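Local coordinates for protein angiotensin-converting enzyme (Anopheles gambiae, PDB 6S1Y) that probably acts as a zinc-dependent peptidase that trims peptides from their C-terminal end, as other angiotensin-converting enzymes do, at residues P216-L221 / R465-E470; Q343-R346 / R350-F353; Q369-E374 / G549-W554. All blocks are in the same frame, centred on the assembly; numbering follows the deposited sequence.

Interaction 1 of 3, residues P216-L221 / R465-E470; sequences PLYEQL and RYSGVE
Tyr218 reaches from helix 203-233 to the C-terminal end of helix 455-467 and meets Ser467 there. Its ring is carried across by a first torsion of 175°, which sets CG opposite the backbone N. Tyr218 OH donates to Ser467 O at 2.6 Å. The OH lies in the carbonyl plane, on a lone pair, at a C=O...O angle of 123°. The ring is turned so that Ser467 O also sits at its edge. Tyr466 O approaches the same ring obliquely, 3.6 Å from Tyr218 CE2. Ser467 CB is 3.8 Å from Tyr218 OH. Ser467 OG is joined to that OH through a water, which lies 2.9 Å from Tyr218 OH and 2.8 Å from Ser467 OG. The water donates to the phenol oxygen, so Tyr218 OH both gives and accepts a hydrogen bond. Ser467 OG is also bonded to Arg463, one turn back. Trp257 and Pro433 pack on Tyr218. The accepting carbonyl belongs to the last residue of its helix; Gly468 follows with positive phi. The arrangement is a side-chain hydrogen bond from one helix to a backbone carbonyl at the C-terminal end of another, in the largely helical peptidase fold.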
loop_
_atom_site.group_PDB
_atom_site.type_symbol
_atom_site.label_atom_id
_atom_site.label_comp_id
_atom_site.label_asym_id
_atom_site.label_seq_id
_atom_site.Cartn_x
_atom_site.Cartn_y
_atom_site.Cartn_z
ATOM N N PRO A 216 22.073 -3.012 -1.274
ATOM C CA PRO A 216 23.077 -3.663 -0.420
ATOM C C PRO A 216 22.522 -3.994 0.945
ATOM O O PRO A 216 22.831 -5.047 1.523
ATOM C CB PRO A 216 24.221 -2.632 -0.351
ATOM C CG PRO A 216 24.002 -1.735 -1.525
ATOM C CD PRO A 216 22.493 -1.661 -1.670
ATOM N N LEU A 217 21.695 -3.106 1.484
ATOM C CA LEU A 217 21.079 -3.365 2.778
ATOM C C LEU A 217 20.075 -4.503 2.659
ATOM O O LEU A 217 20.095 -5.455 3.450
ATOM C CB LEU A 217 20.446 -2.064 3.302
ATOM C CG LEU A 217 21.467 -0.889 3.184
ATOM C CD1 LEU A 217 21.526 -0.190 1.801
ATOM C CD2 LEU A 217 21.270 0.175 4.265
ATOM N N TYR A 218 19.211 -4.446 1.640
ATOM C CA TYR A 218 18.255 -5.523 1.458
ATOM C C TYR A 218 18.963 -6.870 1.285
ATOM O O TYR A 218 18.492 -7.897 1.789
ATOM C CB TYR A 218 17.355 -5.241 0.269
ATOM C CG TYR A 218 16.435 -6.425 0.006
ATOM C CD1 TYR A 218 15.375 -6.678 0.845
ATOM C CD2 TYR A 218 16.662 -7.309 -1.058
ATOM C CE1 TYR A 218 14.549 -7.750 0.660
ATOM C CE2 TYR A 218 15.815 -8.398 -1.267
ATOM C CZ TYR A 218 14.750 -8.604 -0.388
ATOM O OH TYR A 218 13.888 -9.662 -0.537
ATOM N N GLU A 219 20.108 -6.901 0.594
ATOM C CA GLU A 219 20.740 -8.201 0.366
ATOM C C GLU A 219 21.372 -8.745 1.645
ATOM O O GLU A 219 21.344 -9.960 1.875
ATOM C CB GLU A 219 21.749 -8.109 -0.793
ATOM C CG GLU A 219 20.998 -7.879 -2.134
ATOM C CD GLU A 219 21.875 -7.873 -3.395
ATOM O OE1 GLU A 219 21.289 -8.145 -4.460
ATOM O OE2 GLU A 219 23.100 -7.584 -3.326
ATOM N N GLN A 220 21.912 -7.889 2.506
ATOM C CA GLN A 220 22.381 -8.370 3.795
ATOM C C GLN A 220 21.235 -8.934 4.629
ATOM O O GLN A 220 21.389 -9.969 5.280
ATOM C CB GLN A 220 23.098 -7.244 4.545
ATOM C CG GLN A 220 24.393 -6.780 3.867
ATOM C CD GLN A 220 25.430 -7.882 3.799
ATOM O OE1 GLN A 220 25.656 -8.594 4.775
ATOM N NE2 GLN A 220 26.060 -8.029 2.635
ATOM N N LEU A 221 20.072 -8.286 4.624
ATOM C CA LEU A 221 18.959 -8.752 5.457
ATOM C C LEU A 221 18.401 -10.054 4.916
ATOM O O LEU A 221 18.192 -11.015 5.666
ATOM C CB LEU A 221 17.859 -7.698 5.496
ATOM C CG LEU A 221 16.662 -8.027 6.384
ATOM C CD1 LEU A 221 17.105 -8.252 7.850
ATOM C CD2 LEU A 221 15.611 -6.895 6.320
ATOM N N ARG A 465 14.781 -11.549 -9.295
ATOM C CA ARG A 465 15.906 -10.624 -9.463
ATOM C C ARG A 465 15.956 -9.602 -8.335
ATOM O O ARG A 465 17.010 -9.366 -7.734
ATOM C CB ARG A 465 15.829 -9.922 -10.813
ATOM C CG ARG A 465 16.790 -8.736 -10.916
ATOM C CD ARG A 465 17.251 -8.458 -12.347
ATOM N NE ARG A 465 18.151 -7.295 -12.366
ATOM C CZ ARG A 465 19.452 -7.341 -12.065
ATOM N NH1 ARG A 465 20.181 -6.236 -12.108
ATOM N NH2 ARG A 465 20.027 -8.492 -11.737
ATOM N N TYR A 466 14.822 -9.001 -8.004
ATOM C CA TYR A 466 14.859 -7.903 -7.058
ATOM C C TYR A 466 14.554 -8.311 -5.623
ATOM O O TYR A 466 15.019 -7.625 -4.698
ATOM C CB TYR A 466 13.918 -6.796 -7.528
ATOM C CG TYR A 466 14.414 -6.174 -8.815
ATOM C CD1 TYR A 466 15.473 -5.273 -8.809
ATOM C CD2 TYR A 466 13.861 -6.525 -10.047
ATOM C CE1 TYR A 466 15.946 -4.716 -9.993
ATOM C CE2 TYR A 466 14.342 -5.976 -11.231
ATOM C CZ TYR A 466 15.377 -5.072 -11.187
ATOM O OH TYR A 466 15.862 -4.530 -12.351
ATOM N N SER A 467 13.838 -9.421 -5.393
ATOM C CA SER A 467 13.521 -9.806 -4.019
ATOM C C SER A 467 14.174 -11.104 -3.597
ATOM O O SER A 467 14.231 -11.381 -2.405
ATOM C CB SER A 467 12.011 -9.958 -3.819
ATOM O OG SER A 467 11.385 -8.705 -3.881
ATOM N N GLY A 468 14.670 -11.901 -4.540
ATOM C CA GLY A 468 15.330 -13.137 -4.159
ATOM C C GLY A 468 14.407 -14.116 -3.479
ATOM O O GLY A 468 14.825 -14.786 -2.528
ATOM N N VAL A 469 13.152 -14.209 -3.938
ATOM C CA VAL A 469 12.188 -15.188 -3.442
ATOM C C VAL A 469 11.576 -15.886 -4.648
ATOM O O VAL A 469 11.579 -15.357 -5.766
ATOM C CB VAL A 469 11.078 -14.555 -2.567
ATOM C CG1 VAL A 469 11.699 -13.786 -1.437
ATOM C CG2 VAL A 469 10.170 -13.670 -3.385
ATOM N N GLU A 470 11.016 -17.070 -4.404
ATOM C CA GLU A 470 10.509 -17.899 -5.493
ATOM C C GLU A 470 9.324 -18.722 -5.007
ATOM O O GLU A 470 9.214 -19.026 -3.814
ATOM C CB GLU A 470 11.602 -18.844 -6.044
ATOM C CG GLU A 470 12.016 -19.959 -5.073
ATOM C CD GLU A 470 13.155 -20.846 -5.575
ATOM O OE1 GLU A 470 13.810 -20.479 -6.604
ATOM O OE2 GLU A 470 13.388 -21.916 -4.946
HETATM O O HOH W 1 11.428 -8.275 -1.085
#

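Interaction 2 of 3, residues Q343-R346 / R350-F353; sequences QCTR and REFF
Segment 343-346 is an irregular loop that makes an inverse gamma turn centred on Cys344, then passes the first turn of helix 349-368, with Arg346 CA 6.2 Å from Glu351 CA. Glu351 carries most of the contact. Its chain bends at the second torsion (-90°), and this folds the carboxylate back along the loop. Gln343 comes from the other direction, extended beyond CG, and the two side chains pass each other. Gln343 NE2 donates to Glu351 OE2 at 3.0 Å, with an N-H...O angle of 154°. The oxygen lies in the amide plane of Gln343 and is met nearly along its C-O bond. The amide and carboxylate planes are 33° apart. Nearer the helix backbone, Glu351 CB lies 3.2 Å from Arg346 O. At the tip, Glu351 OE2 is 3.7 Å from Thr345 CA. The guanidinium of Arg346 leads away and forms a salt bridge with Glu141. Thr345 OG1 is bonded to Leu315 O. The loop joins strand 339-342 to helix 349-368, which bears the zinc-binding His357 and His361. Helix 286-299 packs on Gln343 and Thr345, helix 135-145 touches Cys344 and Arg346, and the disulfide from Cys344 to Cys326 ties the loop to the chain ahead of strand 329-332.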
loop_
_atom_site.group_PDB
_atom_site.type_symbol
_atom_site.label_atom_id
_atom_site.label_comp_id
_atom_site.label_asym_id
_atom_site.label_seq_id
_atom_site.Cartn_x
_atom_site.Cartn_y
_atom_site.Cartn_z
ATOM N N GLN A 343 -12.773 -2.608 6.921
ATOM C CA GLN A 343 -11.640 -3.423 7.316
ATOM C C GLN A 343 -12.141 -4.632 8.081
ATOM O O GLN A 343 -12.940 -4.496 9.017
ATOM C CB GLN A 343 -10.652 -2.626 8.179
ATOM C CG GLN A 343 -9.372 -3.396 8.502
ATOM C CD GLN A 343 -8.303 -2.531 9.151
ATOM O OE1 GLN A 343 -8.310 -1.308 9.035
ATOM N NE2 GLN A 343 -7.367 -3.179 9.842
ATOM N N CYS A 344 -11.666 -5.809 7.686
ATOM C CA CYS A 344 -12.006 -7.043 8.394
ATOM C C CYS A 344 -10.980 -7.258 9.509
ATOM O O CYS A 344 -10.247 -8.237 9.575
ATOM C CB CYS A 344 -12.113 -8.206 7.415
ATOM S SG CYS A 344 -13.427 -7.894 6.146
ATOM N N THR A 345 -10.998 -6.289 10.425
ATOM C CA THR A 345 -10.029 -6.182 11.504
ATOM C C THR A 345 -9.959 -7.418 12.387
ATOM O O THR A 345 -10.977 -7.987 12.789
ATOM C CB THR A 345 -10.380 -4.970 12.374
ATOM O OG1 THR A 345 -10.687 -3.850 11.532
ATOM C CG2 THR A 345 -9.211 -4.597 13.286
ATOM N N ARG A 346 -8.732 -7.797 12.732
ATOM C CA ARG A 346 -8.440 -8.826 13.722
ATOM C C ARG A 346 -7.538 -8.228 14.793
ATOM O O ARG A 346 -6.915 -7.189 14.594
ATOM C CB ARG A 346 -7.784 -10.038 13.068
ATOM C CG ARG A 346 -8.666 -10.650 11.971
ATOM C CD ARG A 346 -9.730 -11.534 12.578
ATOM N NE ARG A 346 -9.140 -12.799 13.004
ATOM C CZ ARG A 346 -9.802 -13.778 13.615
ATOM N NH1 ARG A 346 -11.088 -13.639 13.892
ATOM N NH2 ARG A 346 -9.162 -14.888 13.964
ATOM N N ARG A 350 0.055 -6.589 13.725
ATOM C CA ARG A 350 0.020 -6.300 12.291
ATOM C C ARG A 350 -1.217 -5.473 11.937
ATOM O O ARG A 350 -1.113 -4.392 11.346
ATOM C CB ARG A 350 0.049 -7.626 11.524
ATOM C CG ARG A 350 0.205 -7.533 10.012
ATOM C CD ARG A 350 0.331 -8.936 9.417
ATOM N NE ARG A 350 -0.904 -9.717 9.563
ATOM C CZ ARG A 350 -1.136 -10.622 10.512
ATOM N NH1 ARG A 350 -2.306 -11.261 10.532
ATOM N NH2 ARG A 350 -0.213 -10.903 11.450
ATOM N N GLU A 351 -2.397 -5.952 12.330
ATOM C CA GLU A 351 -3.637 -5.250 12.024
ATOM C C GLU A 351 -3.704 -3.891 12.721
ATOM O O GLU A 351 -4.281 -2.941 12.181
ATOM C CB GLU A 351 -4.833 -6.123 12.429
ATOM C CG GLU A 351 -5.064 -7.375 11.576
ATOM C CD GLU A 351 -5.994 -7.132 10.385
ATOM O OE1 GLU A 351 -6.133 -8.042 9.534
ATOM O OE2 GLU A 351 -6.580 -6.043 10.287
ATOM N N PHE A 352 -3.120 -3.769 13.910
ATOM C CA PHE A 352 -3.043 -2.469 14.566
ATOM C C PHE A 352 -2.365 -1.436 13.676
ATOM O O PHE A 352 -2.798 -0.281 13.636
ATOM C CB PHE A 352 -2.291 -2.608 15.893
ATOM C CG PHE A 352 -2.578 -1.517 16.893
ATOM C CD1 PHE A 352 -3.826 -0.909 16.967
ATOM C CD2 PHE A 352 -1.600 -1.120 17.787
ATOM C CE1 PHE A 352 -4.092 0.085 17.923
ATOM C CE2 PHE A 352 -1.855 -0.120 18.743
ATOM C CZ PHE A 352 -3.106 0.473 18.811
ATOM N N PHE A 353 -1.288 -1.825 12.959
ATOM C CA PHE A 353 -0.633 -0.904 12.029
ATOM C C PHE A 353 -1.500 -0.638 10.803
ATOM O O PHE A 353 -1.508 0.481 10.281
ATOM C CB PHE A 353 0.748 -1.439 11.586
ATOM C CG PHE A 353 1.729 -1.517 12.706
ATOM C CD1 PHE A 353 1.939 -0.421 13.538
ATOM C CD2 PHE A 353 2.393 -2.705 12.983
ATOM C CE1 PHE A 353 2.809 -0.506 14.607
ATOM C CE2 PHE A 353 3.264 -2.794 14.047
ATOM C CZ PHE A 353 3.476 -1.698 14.865
#

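Interaction 3 of 3, residues Q369-E374 / G549-W554; sequences QHQPVE and GSSKPW
Gln371 and Ser551 bring together two interhelical loops of the mainly helical peptidase fold. Segment 369-374 follows the zinc-binding helix 349-368, and segment 549-554 links helix 536-547 to helix 554-562. Gln371 buries the most surface. With a second torsion of -98°, its chain bends and places the amide beside Ser551. The amide oxygen OE1 of Gln371 meets Ser551 CB at 3.8 Å, a van der Waals contact. The hydroxyl is close as well, with Ser551 OG 4.0 Å from Gln371 NE2, but both polar groups have partners at or just past the end of helix 536-547. Gln371 NE2 donates to Ala547 O, and Ser551 OG bonds to Leu548 O. The two side chains therefore lie next to each other, each bonded to a backbone carbonyl of that helix end. Gly549, with positive phi, ends the helical course; its CA is the nearest to that of Gln371, 7.4 Å away. CG of Gln371 also covers one face of the His370 ring, offset toward the rim. At the other end of the contact, Ser550 OG is hydrogen-bonded to Lys89 of helix 81-90, and Ser550 shares a backbone hydrogen bond with Phe375. Helix 12-42 packs on Pro372 and Val373. Glu374 O comes within 4.3 Å of Ser550 CB, a loose approach.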
loop_
_atom_site.group_PDB
_atom_site.type_symbol
_atom_site.label_atom_id
_atom_site.label_comp_id
_atom_site.label_asym_id
_atom_site.label_seq_id
_atom_site.Cartn_x
_atom_site.Cartn_y
_atom_site.Cartn_z
ATOM N N GLN A 369 -10.976 18.292 2.733
ATOM C CA GLN A 369 -12.353 18.234 2.257
ATOM C C GLN A 369 -12.951 19.609 1.973
ATOM O O GLN A 369 -13.983 19.680 1.296
ATOM C CB GLN A 369 -13.229 17.491 3.259
ATOM C CG GLN A 369 -13.381 18.142 4.612
ATOM C CD GLN A 369 -14.357 17.377 5.485
ATOM O OE1 GLN A 369 -15.035 16.463 5.014
ATOM N NE2 GLN A 369 -14.433 17.738 6.754
ATOM N N HIS A 370 -12.327 20.690 2.448
ATOM C CA HIS A 370 -12.762 22.040 2.115
ATOM C C HIS A 370 -12.312 22.483 0.730
ATOM O O HIS A 370 -12.696 23.569 0.291
ATOM C CB HIS A 370 -12.215 23.034 3.140
ATOM C CG HIS A 370 -10.732 23.198 3.057
ATOM N ND1 HIS A 370 -9.857 22.437 3.807
ATOM C CD2 HIS A 370 -9.964 23.993 2.268
ATOM C CE1 HIS A 370 -8.613 22.781 3.507
ATOM N NE2 HIS A 370 -8.650 23.718 2.573
ATOM N N GLN A 371 -11.486 21.701 0.049
ATOM C CA GLN A 371 -10.992 22.095 -1.262
ATOM C C GLN A 371 -12.013 21.767 -2.348
ATOM O O GLN A 371 -12.946 20.996 -2.126
ATOM C CB GLN A 371 -9.673 21.383 -1.566
ATOM C CG GLN A 371 -8.529 21.707 -0.608
ATOM C CD GLN A 371 -7.568 22.772 -1.137
ATOM O OE1 GLN A 371 -7.675 23.224 -2.268
ATOM N NE2 GLN A 371 -6.620 23.165 -0.304
ATOM N N PRO A 372 -11.862 22.347 -3.535
ATOM C CA PRO A 372 -12.662 21.890 -4.674
ATOM C C PRO A 372 -12.375 20.427 -4.981
ATOM O O PRO A 372 -11.305 19.894 -4.666
ATOM C CB PRO A 372 -12.222 22.803 -5.823
ATOM C CG PRO A 372 -10.942 23.415 -5.369
ATOM C CD PRO A 372 -10.984 23.474 -3.880
ATOM N N VAL A 373 -13.350 19.782 -5.627
ATOM C CA VAL A 373 -13.340 18.327 -5.745
ATOM C C VAL A 373 -12.061 17.833 -6.418
ATOM O O VAL A 373 -11.479 16.832 -5.995
ATOM C CB VAL A 373 -14.594 17.839 -6.498
ATOM C CG1 VAL A 373 -14.684 18.473 -7.904
ATOM C CG2 VAL A 373 -14.587 16.322 -6.578
ATOM N N GLU A 374 -11.601 18.518 -7.467
ATOM C CA GLU A 374 -10.435 18.050 -8.204
ATOM C C GLU A 374 -9.117 18.286 -7.467
ATOM O O GLU A 374 -8.069 17.859 -7.962
ATOM C CB GLU A 374 -10.393 18.711 -9.590
ATOM C CG GLU A 374 -10.042 20.193 -9.602
ATOM C CD GLU A 374 -11.233 21.107 -9.323
ATOM O OE1 GLU A 374 -11.271 22.220 -9.887
ATOM O OE2 GLU A 374 -12.119 20.722 -8.535
ATOM N N GLY A 549 -4.147 19.278 -0.066
ATOM C CA GLY A 549 -4.623 18.299 -1.025
ATOM C C GLY A 549 -3.714 18.269 -2.228
ATOM O O GLY A 549 -2.480 18.171 -2.122
ATOM N N SER A 550 -4.322 18.394 -3.394
ATOM C CA SER A 550 -3.632 18.351 -4.671
ATOM C C SER A 550 -3.452 19.737 -5.277
ATOM O O SER A 550 -3.083 19.854 -6.449
ATOM C CB SER A 550 -4.422 17.449 -5.627
ATOM O OG SER A 550 -3.696 17.220 -6.812
ATOM N N SER A 551 -3.679 20.793 -4.498
ATOM C CA SER A 551 -3.755 22.136 -5.064
ATOM C C SER A 551 -2.399 22.666 -5.486
ATOM O O SER A 551 -2.332 23.543 -6.351
ATOM C CB SER A 551 -4.380 23.097 -4.061
ATOM O OG SER A 551 -3.574 23.223 -2.905
ATOM N N LYS A 552 -1.319 22.140 -4.920
ATOM C CA LYS A 552 0.016 22.524 -5.355
ATOM C C LYS A 552 0.795 21.315 -5.877
ATOM O O LYS A 552 0.520 20.167 -5.495
ATOM C CB LYS A 552 0.793 23.176 -4.201
ATOM C CG LYS A 552 0.072 24.368 -3.603
ATOM C CD LYS A 552 0.975 25.174 -2.681
ATOM C CE LYS A 552 0.437 26.594 -2.475
ATOM N NZ LYS A 552 1.110 27.278 -1.325
ATOM N N PRO A 553 1.759 21.547 -6.768
ATOM C CA PRO A 553 2.715 20.487 -7.123
ATOM C C PRO A 553 3.344 19.893 -5.873
ATOM O O PRO A 553 3.617 20.602 -4.898
ATOM C CB PRO A 553 3.759 21.220 -7.975
ATOM C CG PRO A 553 3.028 22.403 -8.529
ATOM C CD PRO A 553 2.031 22.807 -7.484
ATOM N N TRP A 554 3.606 18.585 -5.917
ATOM C CA TRP A 554 3.893 17.881 -4.676
ATOM C C TRP A 554 5.219 18.307 -4.054
ATOM O O TRP A 554 5.367 18.215 -2.830
ATOM C CB TRP A 554 3.834 16.362 -4.897
ATOM C CG TRP A 554 4.889 15.775 -5.744
ATOM C CD1 TRP A 554 4.773 15.362 -7.048
ATOM C CD2 TRP A 554 6.233 15.485 -5.348
ATOM N NE1 TRP A 554 5.973 14.864 -7.494
ATOM C CE2 TRP A 554 6.881 14.911 -6.464
ATOM C CE3 TRP A 554 6.952 15.651 -4.154
ATOM C CZ2 TRP A 554 8.217 14.513 -6.423
ATOM C CZ3 TRP A 554 8.270 15.262 -4.118
ATOM C CH2 TRP A 554 8.896 14.699 -5.251
#

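The three contacts are separate, and interaction 2 is the one nearest the active site. The side chain of Gln343 is about 7 Å from the bound gamma-glutamyl dipeptide and about 10 Å from the zinc ion. It also touches Glu358 of the HExxH motif. In interaction 1, the side chain of Ser467 is about 13 Å from the same ligand. Interactions 1 and 3 lie on opposite sides of the chain's centre, with their own centres 38 Å apart. Helix 349-368 connects interactions 2 and 3: segment 350-353 lies near its start, and segment 369-374 follows its end. The centres of interactions 2 and 3 are 29 Å apart. Along the sequence, the segments of interactions 1 and 3 alternate.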